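Local coordinates for protein phiAB6 tailspike (PDB 5JS4) that fragments the exopolysaccharide of Acinetobacter baumannii, as a trimeric phage tailspike built largely around a parallel beta-helix, at residues N625-V630 / S647-G652; K281-L286 / T341-N346; D476-T481 / N489-Y494. All blocks are in the same frame, centred on the assembly; numbering follows the deposited sequence.

Contact 1 (N625-V630 / S647-G652)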
loop_
_atom_site.group_PDB
_atom_site.type_symbol
_atom_site.label_atom_id
_atom_site.label_comp_id
_atom_site.label_asym_id
_atom_site.label_seq_id
_atom_site.Cartn_x
_atom_site.Cartn_y
_atom_site.Cartn_z
ATOM N N ASN A 625 -0.857 42.693 25.591
ATOM C CA ASN A 625 -1.963 42.609 24.643
ATOM C C ASN A 625 -2.605 43.960 24.335
ATOM O O ASN A 625 -3.787 44.022 23.993
ATOM C CB ASN A 625 -3.027 41.638 25.187
ATOM C CG ASN A 625 -3.822 40.954 24.095
ATOM O OD1 ASN A 625 -3.470 41.009 22.916
ATOM N ND2 ASN A 625 -4.903 40.282 24.491
ATOM N N GLY A 626 -1.827 45.035 24.455
ATOM C CA GLY A 626 -2.333 46.385 24.211
ATOM C C GLY A 626 -2.782 47.153 25.439
ATOM O O GLY A 626 -3.281 48.270 25.311
ATOM N N TRP A 627 -2.628 46.556 26.622
ATOM C CA TRP A 627 -2.869 47.242 27.891
ATOM C C TRP A 627 -1.559 47.485 28.637
ATOM O O TRP A 627 -0.665 46.640 28.624
ATOM C CB TRP A 627 -3.819 46.433 28.788
ATOM C CG TRP A 627 -5.258 46.576 28.404
ATOM C CD1 TRP A 627 -6.139 47.502 28.876
ATOM C CD2 TRP A 627 -5.978 45.778 27.463
ATOM N NE1 TRP A 627 -7.371 47.328 28.292
ATOM C CE2 TRP A 627 -7.299 46.281 27.414
ATOM C CE3 TRP A 627 -5.639 44.689 26.652
ATOM C CZ2 TRP A 627 -8.280 45.728 26.587
ATOM C CZ3 TRP A 627 -6.615 44.140 25.830
ATOM C CH2 TRP A 627 -7.921 44.667 25.803
ATOM N N LYS A 628 -1.464 48.645 29.281
ATOM C CA LYS A 628 -0.359 48.965 30.190
ATOM C C LYS A 628 -0.924 49.647 31.424
ATOM O O LYS A 628 -2.076 50.091 31.423
ATOM C CB LYS A 628 0.681 49.869 29.515
ATOM C CG LYS A 628 0.176 51.251 29.143
ATOM C CD LYS A 628 1.314 52.115 28.624
ATOM C CE LYS A 628 0.825 53.494 28.237
ATOM N NZ LYS A 628 1.954 54.350 27.780
ATOM N N ILE A 629 -0.113 49.740 32.471
ATOM C CA ILE A 629 -0.522 50.420 33.692
ATOM C C ILE A 629 0.293 51.688 33.838
ATOM O O ILE A 629 1.524 51.645 33.789
ATOM C CB ILE A 629 -0.331 49.548 34.950
ATOM C CG1 ILE A 629 -0.990 48.180 34.748
ATOM C CG2 ILE A 629 -0.896 50.271 36.167
ATOM C CD1 ILE A 629 -0.864 47.232 35.925
ATOM N N VAL A 630 -0.397 52.810 34.018
ATOM C CA VAL A 630 0.260 54.093 34.225
ATOM C C VAL A 630 -0.300 54.780 35.459
ATOM O O VAL A 630 -1.467 54.593 35.818
ATOM C CB VAL A 630 0.112 55.031 33.008
ATOM C CG1 VAL A 630 0.759 54.413 31.779
ATOM C CG2 VAL A 630 -1.347 55.362 32.739
ATOM N N SER A 647 -9.525 46.863 21.023
ATOM C CA SER A 647 -10.182 45.734 21.668
ATOM C C SER A 647 -10.803 46.171 22.988
ATOM O O SER A 647 -10.403 47.180 23.566
ATOM C CB SER A 647 -9.186 44.598 21.897
ATOM O OG SER A 647 -8.637 44.155 20.668
ATOM N N VAL A 648 -11.787 45.407 23.458
ATOM C CA VAL A 648 -12.518 45.762 24.668
ATOM C C VAL A 648 -12.596 44.608 25.653
ATOM O O VAL A 648 -12.360 43.447 25.304
ATOM C CB VAL A 648 -13.957 46.239 24.360
ATOM C CG1 VAL A 648 -13.930 47.419 23.401
ATOM C CG2 VAL A 648 -14.804 45.110 23.790
ATOM N N ILE A 649 -12.924 44.969 26.887
ATOM C CA ILE A 649 -13.278 44.034 27.941
ATOM C C ILE A 649 -14.799 43.969 27.999
ATOM O O ILE A 649 -15.464 45.006 28.058
ATOM C CB ILE A 649 -12.743 44.523 29.299
ATOM C CG1 ILE A 649 -11.209 44.517 29.302
ATOM C CG2 ILE A 649 -13.294 43.679 30.445
ATOM C CD1 ILE A 649 -10.605 45.395 30.372
ATOM N N THR A 650 -15.347 42.759 28.003
ATOM C CA THR A 650 -16.785 42.572 28.109
ATOM C C THR A 650 -17.083 41.694 29.318
ATOM O O THR A 650 -16.789 40.501 29.312
ATOM C CB THR A 650 -17.373 41.954 26.828
ATOM O OG1 THR A 650 -17.015 42.769 25.704
ATOM C CG2 THR A 650 -18.894 41.860 26.915
ATOM N N ASN A 651 -17.628 42.306 30.364
ATOM C CA ASN A 651 -18.083 41.577 31.545
ATOM C C ASN A 651 -16.984 40.712 32.143
ATOM O O ASN A 651 -17.210 39.554 32.486
ATOM C CB ASN A 651 -19.300 40.717 31.186
ATOM C CG ASN A 651 -20.071 40.253 32.404
ATOM O OD1 ASN A 651 -19.990 40.856 33.475
ATOM N ND2 ASN A 651 -20.848 39.189 32.238
ATOM N N GLY A 652 -15.798 41.296 32.262
ATOM C CA GLY A 652 -14.602 40.567 32.674
ATOM C C GLY A 652 -14.452 40.379 34.169
ATOM O O GLY A 652 -15.139 41.005 34.971
#

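Contact 2 (K281-L286 / T341-N346)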
loop_
_atom_site.group_PDB
_atom_site.type_symbol
_atom_site.label_atom_id
_atom_site.label_comp_id
_atom_site.label_asym_id
_atom_site.label_seq_id
_atom_site.Cartn_x
_atom_site.Cartn_y
_atom_site.Cartn_z
ATOM N N LYS A 281 13.620 -28.639 -23.909
ATOM C CA LYS A 281 14.713 -28.979 -23.005
ATOM C C LYS A 281 16.028 -28.520 -23.608
ATOM O O LYS A 281 16.293 -28.761 -24.786
ATOM C CB LYS A 281 14.761 -30.490 -22.765
ATOM C CG LYS A 281 15.821 -30.926 -21.762
ATOM C CD LYS A 281 16.147 -32.406 -21.884
ATOM C CE LYS A 281 17.420 -32.760 -21.134
ATOM N NZ LYS A 281 17.247 -32.657 -19.665
ATOM N N GLY A 282 16.858 -27.866 -22.807
ATOM C CA GLY A 282 18.196 -27.539 -23.261
ATOM C C GLY A 282 18.948 -26.548 -22.409
ATOM O O GLY A 282 18.378 -25.591 -21.885
ATOM N N ARG A 283 20.245 -26.801 -22.281
ATOM C CA ARG A 283 21.181 -25.880 -21.672
ATOM C C ARG A 283 21.942 -25.240 -22.829
ATOM O O ARG A 283 22.868 -25.838 -23.387
ATOM C CB ARG A 283 22.111 -26.637 -20.728
ATOM C CG ARG A 283 23.101 -25.761 -19.989
ATOM C CD ARG A 283 23.661 -26.486 -18.777
ATOM N NE ARG A 283 24.557 -25.641 -17.997
ATOM C CZ ARG A 283 24.986 -25.919 -16.768
ATOM N NH1 ARG A 283 24.604 -27.032 -16.147
ATOM N NH2 ARG A 283 25.806 -25.073 -16.153
ATOM N N TYR A 284 21.513 -24.041 -23.209
ATOM C CA TYR A 284 21.982 -23.393 -24.431
ATOM C C TYR A 284 23.225 -22.548 -24.175
ATOM O O TYR A 284 23.156 -21.509 -23.518
ATOM C CB TYR A 284 20.869 -22.530 -25.032
ATOM C CG TYR A 284 19.676 -23.315 -25.543
ATOM C CD1 TYR A 284 18.601 -23.613 -24.711
ATOM C CD2 TYR A 284 19.619 -23.750 -26.865
ATOM C CE1 TYR A 284 17.507 -24.326 -25.178
ATOM C CE2 TYR A 284 18.531 -24.461 -27.342
ATOM C CZ TYR A 284 17.476 -24.746 -26.500
ATOM O OH TYR A 284 16.393 -25.453 -26.977
ATOM N N ILE A 285 24.360 -23.000 -24.706
ATOM C CA ILE A 285 25.625 -22.292 -24.537
ATOM C C ILE A 285 25.730 -21.149 -25.542
ATOM O O ILE A 285 25.460 -21.331 -26.732
ATOM C CB ILE A 285 26.839 -23.231 -24.725
ATOM C CG1 ILE A 285 26.751 -24.454 -23.802
ATOM C CG2 ILE A 285 28.148 -22.482 -24.499
ATOM C CD1 ILE A 285 26.592 -24.143 -22.328
ATOM N N LEU A 286 26.119 -19.974 -25.049
ATOM C CA LEU A 286 26.398 -18.818 -25.895
ATOM C C LEU A 286 27.819 -18.337 -25.638
ATOM O O LEU A 286 28.155 -17.980 -24.511
ATOM C CB LEU A 286 25.415 -17.686 -25.602
ATOM C CG LEU A 286 23.946 -17.977 -25.914
ATOM C CD1 LEU A 286 23.078 -16.839 -25.414
ATOM C CD2 LEU A 286 23.730 -18.196 -27.403
ATOM N N THR A 341 15.485 -18.870 -17.359
ATOM C CA THR A 341 16.616 -19.106 -16.479
ATOM C C THR A 341 17.866 -18.829 -17.303
ATOM O O THR A 341 18.019 -19.375 -18.393
ATOM C CB THR A 341 16.621 -20.558 -15.974
ATOM O OG1 THR A 341 15.344 -20.859 -15.397
ATOM C CG2 THR A 341 17.712 -20.786 -14.933
ATOM N N ALA A 342 18.746 -17.968 -16.801
ATOM C CA ALA A 342 19.970 -17.642 -17.524
ATOM C C ALA A 342 21.126 -17.433 -16.563
ATOM O O ALA A 342 21.002 -16.695 -15.586
ATOM C CB ALA A 342 19.765 -16.409 -18.386
ATOM N N ARG A 343 22.247 -18.092 -16.852
ATOM C CA ARG A 343 23.446 -17.983 -16.038
ATOM C C ARG A 343 24.651 -17.601 -16.884
ATOM O O ARG A 343 24.641 -17.747 -18.111
ATOM C CB ARG A 343 23.728 -19.306 -15.312
ATOM C CG ARG A 343 24.056 -20.480 -16.229
ATOM C CD ARG A 343 24.525 -21.704 -15.457
ATOM N NE ARG A 343 25.877 -21.539 -14.919
ATOM C CZ ARG A 343 26.181 -21.200 -13.664
ATOM N NH1 ARG A 343 25.234 -20.975 -12.756
ATOM N NH2 ARG A 343 27.458 -21.086 -13.312
ATOM N N CYS A 344 25.685 -17.110 -16.209
ATOM C CA CYS A 344 26.993 -16.923 -16.810
ATOM C C CYS A 344 27.962 -17.867 -16.116
ATOM O O CYS A 344 28.101 -17.829 -14.889
ATOM C CB CYS A 344 27.463 -15.483 -16.648
ATOM S SG CYS A 344 29.006 -15.133 -17.513
ATOM N N SER A 345 28.609 -18.725 -16.901
ATOM C CA SER A 345 29.583 -19.678 -16.383
ATOM C C SER A 345 30.995 -19.164 -16.628
ATOM O O SER A 345 31.289 -18.640 -17.703
ATOM C CB SER A 345 29.410 -21.037 -17.065
ATOM O OG SER A 345 28.133 -21.589 -16.796
ATOM N N ASN A 346 31.854 -19.307 -15.620
ATOM C CA ASN A 346 33.280 -18.981 -15.741
ATOM C C ASN A 346 33.554 -17.545 -16.189
ATOM O O ASN A 346 34.465 -17.295 -16.981
ATOM C CB ASN A 346 33.962 -19.978 -16.686
ATOM C CG ASN A 346 33.778 -21.414 -16.241
ATOM O OD1 ASN A 346 33.195 -22.228 -16.958
ATOM N ND2 ASN A 346 34.262 -21.730 -15.046
#

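Contact 3 (D476-T481 / N489-Y494)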
loop_
_atom_site.group_PDB
_atom_site.type_symbol
_atom_site.label_atom_id
_atom_site.label_comp_id
_atom_site.label_asym_id
_atom_site.label_seq_id
_atom_site.Cartn_x
_atom_site.Cartn_y
_atom_site.Cartn_z
ATOM N N ASP A 476 22.880 1.185 3.889
ATOM C CA ASP A 476 21.473 1.586 3.856
ATOM C C ASP A 476 20.742 0.773 2.792
ATOM O O ASP A 476 21.287 0.520 1.719
ATOM C CB ASP A 476 21.324 3.076 3.529
ATOM C CG ASP A 476 21.650 3.983 4.705
ATOM O OD1 ASP A 476 21.308 3.638 5.857
ATOM O OD2 ASP A 476 22.228 5.062 4.469
ATOM N N TRP A 477 19.504 0.376 3.080
ATOM C CA TRP A 477 18.699 -0.362 2.102
ATOM C C TRP A 477 18.393 0.509 0.877
ATOM O O TRP A 477 18.286 0.005 -0.243
ATOM C CB TRP A 477 17.405 -0.882 2.746
ATOM C CG TRP A 477 16.400 0.183 3.048
ATOM C CD1 TRP A 477 16.318 0.938 4.180
ATOM C CD2 TRP A 477 15.337 0.620 2.197
ATOM N NE1 TRP A 477 15.273 1.821 4.086
ATOM C CE2 TRP A 477 14.654 1.648 2.877
ATOM C CE3 TRP A 477 14.901 0.247 0.920
ATOM C CZ2 TRP A 477 13.550 2.302 2.328
ATOM C CZ3 TRP A 477 13.804 0.898 0.377
ATOM C CH2 TRP A 477 13.144 1.916 1.081
ATOM N N LEU A 478 18.246 1.811 1.114
ATOM C CA LEU A 478 18.048 2.808 0.069
ATOM C C LEU A 478 19.099 3.890 0.255
ATOM O O LEU A 478 19.206 4.489 1.330
ATOM C CB LEU A 478 16.643 3.411 0.150
ATOM C CG LEU A 478 16.294 4.519 -0.852
ATOM C CD1 LEU A 478 16.276 3.996 -2.280
ATOM C CD2 LEU A 478 14.953 5.144 -0.502
ATOM N N GLU A 479 19.857 4.132 -0.810
ATOM C CA GLU A 479 21.007 5.020 -0.803
ATOM C C GLU A 479 20.781 6.086 -1.875
ATOM O O GLU A 479 20.847 5.794 -3.065
ATOM C CB GLU A 479 22.243 4.170 -1.104
ATOM C CG GLU A 479 23.573 4.890 -1.209
ATOM C CD GLU A 479 24.727 3.923 -1.453
ATOM O OE1 GLU A 479 25.852 4.396 -1.699
ATOM O OE2 GLU A 479 24.519 2.687 -1.408
ATOM N N VAL A 480 20.479 7.309 -1.449
ATOM C CA VAL A 480 20.245 8.420 -2.374
ATOM C C VAL A 480 21.370 9.432 -2.186
ATOM O O VAL A 480 21.547 9.970 -1.096
ATOM C CB VAL A 480 18.872 9.084 -2.139
ATOM C CG1 VAL A 480 18.577 10.112 -3.227
ATOM C CG2 VAL A 480 17.769 8.030 -2.095
ATOM N N THR A 481 22.127 9.685 -3.251
ATOM C CA THR A 481 23.393 10.414 -3.131
ATOM C C THR A 481 23.269 11.936 -3.253
ATOM O O THR A 481 24.105 12.667 -2.718
ATOM C CB THR A 481 24.427 9.917 -4.164
ATOM O OG1 THR A 481 23.985 10.238 -5.487
ATOM C CG2 THR A 481 24.639 8.413 -4.043
ATOM N N ASN A 489 8.406 10.892 -1.180
ATOM C CA ASN A 489 8.263 9.442 -1.239
ATOM C C ASN A 489 7.251 8.875 -0.256
ATOM O O ASN A 489 6.845 9.536 0.701
ATOM C CB ASN A 489 9.622 8.790 -1.012
ATOM C CG ASN A 489 10.626 9.182 -2.076
ATOM O OD1 ASN A 489 10.426 8.901 -3.258
ATOM N ND2 ASN A 489 11.698 9.853 -1.670
ATOM N N SER A 490 6.847 7.638 -0.528
ATOM C CA SER A 490 5.980 6.872 0.351
ATOM C C SER A 490 6.752 5.646 0.815
ATOM O O SER A 490 7.004 4.738 0.027
ATOM C CB SER A 490 4.723 6.433 -0.399
ATOM O OG SER A 490 3.999 7.540 -0.901
ATOM N N PHE A 491 7.143 5.642 2.087
ATOM C CA PHE A 491 7.813 4.503 2.701
ATOM C C PHE A 491 6.769 3.771 3.535
ATOM O O PHE A 491 6.721 3.894 4.761
ATOM C CB PHE A 491 8.983 4.973 3.567
ATOM C CG PHE A 491 9.942 5.884 2.852
ATOM C CD1 PHE A 491 10.710 5.414 1.791
ATOM C CD2 PHE A 491 10.086 7.210 3.242
ATOM C CE1 PHE A 491 11.598 6.253 1.132
ATOM C CE2 PHE A 491 10.979 8.046 2.594
ATOM C CZ PHE A 491 11.732 7.568 1.534
ATOM N N THR A 492 5.914 3.015 2.854
ATOM C CA THR A 492 4.674 2.540 3.463
ATOM C C THR A 492 4.579 1.022 3.621
ATOM O O THR A 492 3.487 0.477 3.752
ATOM C CB THR A 492 3.462 3.087 2.689
ATOM O OG1 THR A 492 3.587 2.755 1.302
ATOM C CG2 THR A 492 3.390 4.595 2.839
ATOM N N GLY A 493 5.725 0.352 3.642
ATOM C CA GLY A 493 5.797 -1.040 4.073
ATOM C C GLY A 493 6.860 -1.178 5.144
ATOM O O GLY A 493 7.733 -0.319 5.281
ATOM N N TYR A 494 6.782 -2.251 5.923
ATOM C CA TYR A 494 7.816 -2.519 6.908
ATOM C C TYR A 494 9.122 -2.890 6.201
ATOM O O TYR A 494 9.118 -3.650 5.230
ATOM C CB TYR A 494 7.396 -3.635 7.866
ATOM C CG TYR A 494 8.390 -3.834 8.988
ATOM C CD1 TYR A 494 8.467 -2.931 10.042
ATOM C CD2 TYR A 494 9.271 -4.911 8.982
ATOM C CE1 TYR A 494 9.390 -3.098 11.063
ATOM C CE2 TYR A 494 10.195 -5.087 9.998
ATOM C CZ TYR A 494 10.251 -4.178 11.036
ATOM O OH TYR A 494 11.168 -4.345 12.047
#

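Contact 1 (N625-V630 / S647-G652)
W627 and I649 make the apolar part of this contact: the six-membered end of the indole comes up to the isoleucine flank, CZ2 of W627 lying 4.2 Å from CG1 of I649. The two side chains approach at a slant, neither flat on the other. CG of W627 is anti to its own carbonyl carbon (chi1 -79°), which sets the ring beside the backbone N with its six-membered end toward S647 and I649. A second set of van der Waals contacts involves S647, whose CB is 4.1 Å from CH2 of W627, while its carbonyl O is 4.0 Å from CZ2. That oxygen is not bonded to the indole but accepts from R641 NH1. Both segments belong to the antiparallel beta-structure of the C-terminal region. Strand 627-633 pairs with 636-641, which pairs with 690-699, and 690-699 in turn pairs with 649-650. The polar interaction of the indole is with the direct partner of 649-650: NE1 of W627 donates to A692 O on strand 690-699, which helps fix the ring's rotation. On the side of the neighbouring sheet, W627 touches L612 and meets F715 edge-to-face, and I649 packs on F715 as well, placing both side chains in the buried layer between the two sheets. S647 also packs on N597 of the second subunit.

Contact 2 (K281-L286 / T341-N346)
NH2 of R283 comes up to the CD-NE part of R343, the two guanidinium planes turned 68° apart. It lies 3.7 Å from both CD and NE of R343, approaching that guanidinium obliquely. R283 gets there as a long arm: CG is anti to the backbone N and the chain stays extended to NE. R343 is folded instead, with CG between its backbone N and carbonyl carbon and a bend at chi3 of -73°, which turns the end of the chain forward along its own strand, toward S345. There NE of R343 donates to OG of S345, two residues on, at 2.9 Å and 168°; the hydroxyl oxygen sits in the guanidinium plane, and the bond helps fix how that plane is turned. The same OG is 4.2 Å from NH2 of R283, at the edge of the other guanidinium, too far for a bond. Strands 282-286 and 340-345 flank strand 313-318, both pairings parallel, as expected for successive coils of a right-handed beta-helix of the pectate lyase-like family. The intervening strand supplies D316, whose OD2 forms a salt bridge with NE of R283 while OD1 bonds to OG of S345; E307 makes a second salt bridge, with NH1 of R283. These acids probably offset the two positive charges. Both arginine side chains pack on Y310, and NH1 of R343 bonds to a malonic acid, probably from the crystallisation liquor, in a surface pocket that Y310, I370, N371 and Y394 complete.

Contact 3 (D476-T481 / N489-Y494)
F491 points its side chain at W477 and L478, and the contact builds up toward the end of the phenyl ring. CB leaves the strand facing the other segment but is still 5.4 Å from CZ2 of W477, its nearest atom there. CG is anti to the carbonyl carbon (chi1 -52°), which sends the ring across the interior with CD1 and CE1 leading. CD1 comes to 4.2 Å from CZ2 of W477, lying at the edge of the indole close to its plane; the phenyl ring itself is tilted, so the two rings do not stack. One atom further, CE1 is 3.9 Å from CD2 of L478, the shortest approach of the two segments. The tip atom CZ is 4.5 Å from that same methyl. Strand 478-480 ends one parallel sheet of the right-handed beta-helix, whereas 489-491 belongs to another of its faces, so these side chains fill the interior of the coil from two walls. The backbones stay well apart, CA of L478 lying 10.7 Å from CA of F491. L478 and F491 cross at about a right angle. CG of L478 is anti to the backbone N (chi1 178°), which carries the branch toward F491, where CD2 does the touching; its CB meanwhile sits 3.5 Å above the centre of the W477 ring and covers that face. The indole is held further by NE1, which bonds to the hydroxyls of S503 and T505, and by an edge-to-face meeting with F461. F491 also packs on T505, and L478 on both F461 and I451.

How the contacts relate
Contacts 1 and 3 are buried and apolar, contact 1 centred on a tryptophan and contact 3 on a phenylalanine, but they lie in different architectures: contact 3 fills the inside of a beta-helix coil near the chain's centre, and contact 1 lies between antiparallel sheets of the C-terminal part, with centres about 54 Å apart. Contact 2 is a surface contact on the same beta-helix as contact 3, about 35 Å from it between centres; it joins parallel strands along one face, where charged side chains and a bound malonic acid replace hydrocarbon. Contacts 1 and 2 lie on opposite sides of the chain's centre. All three have a residue that reaches the second subunit.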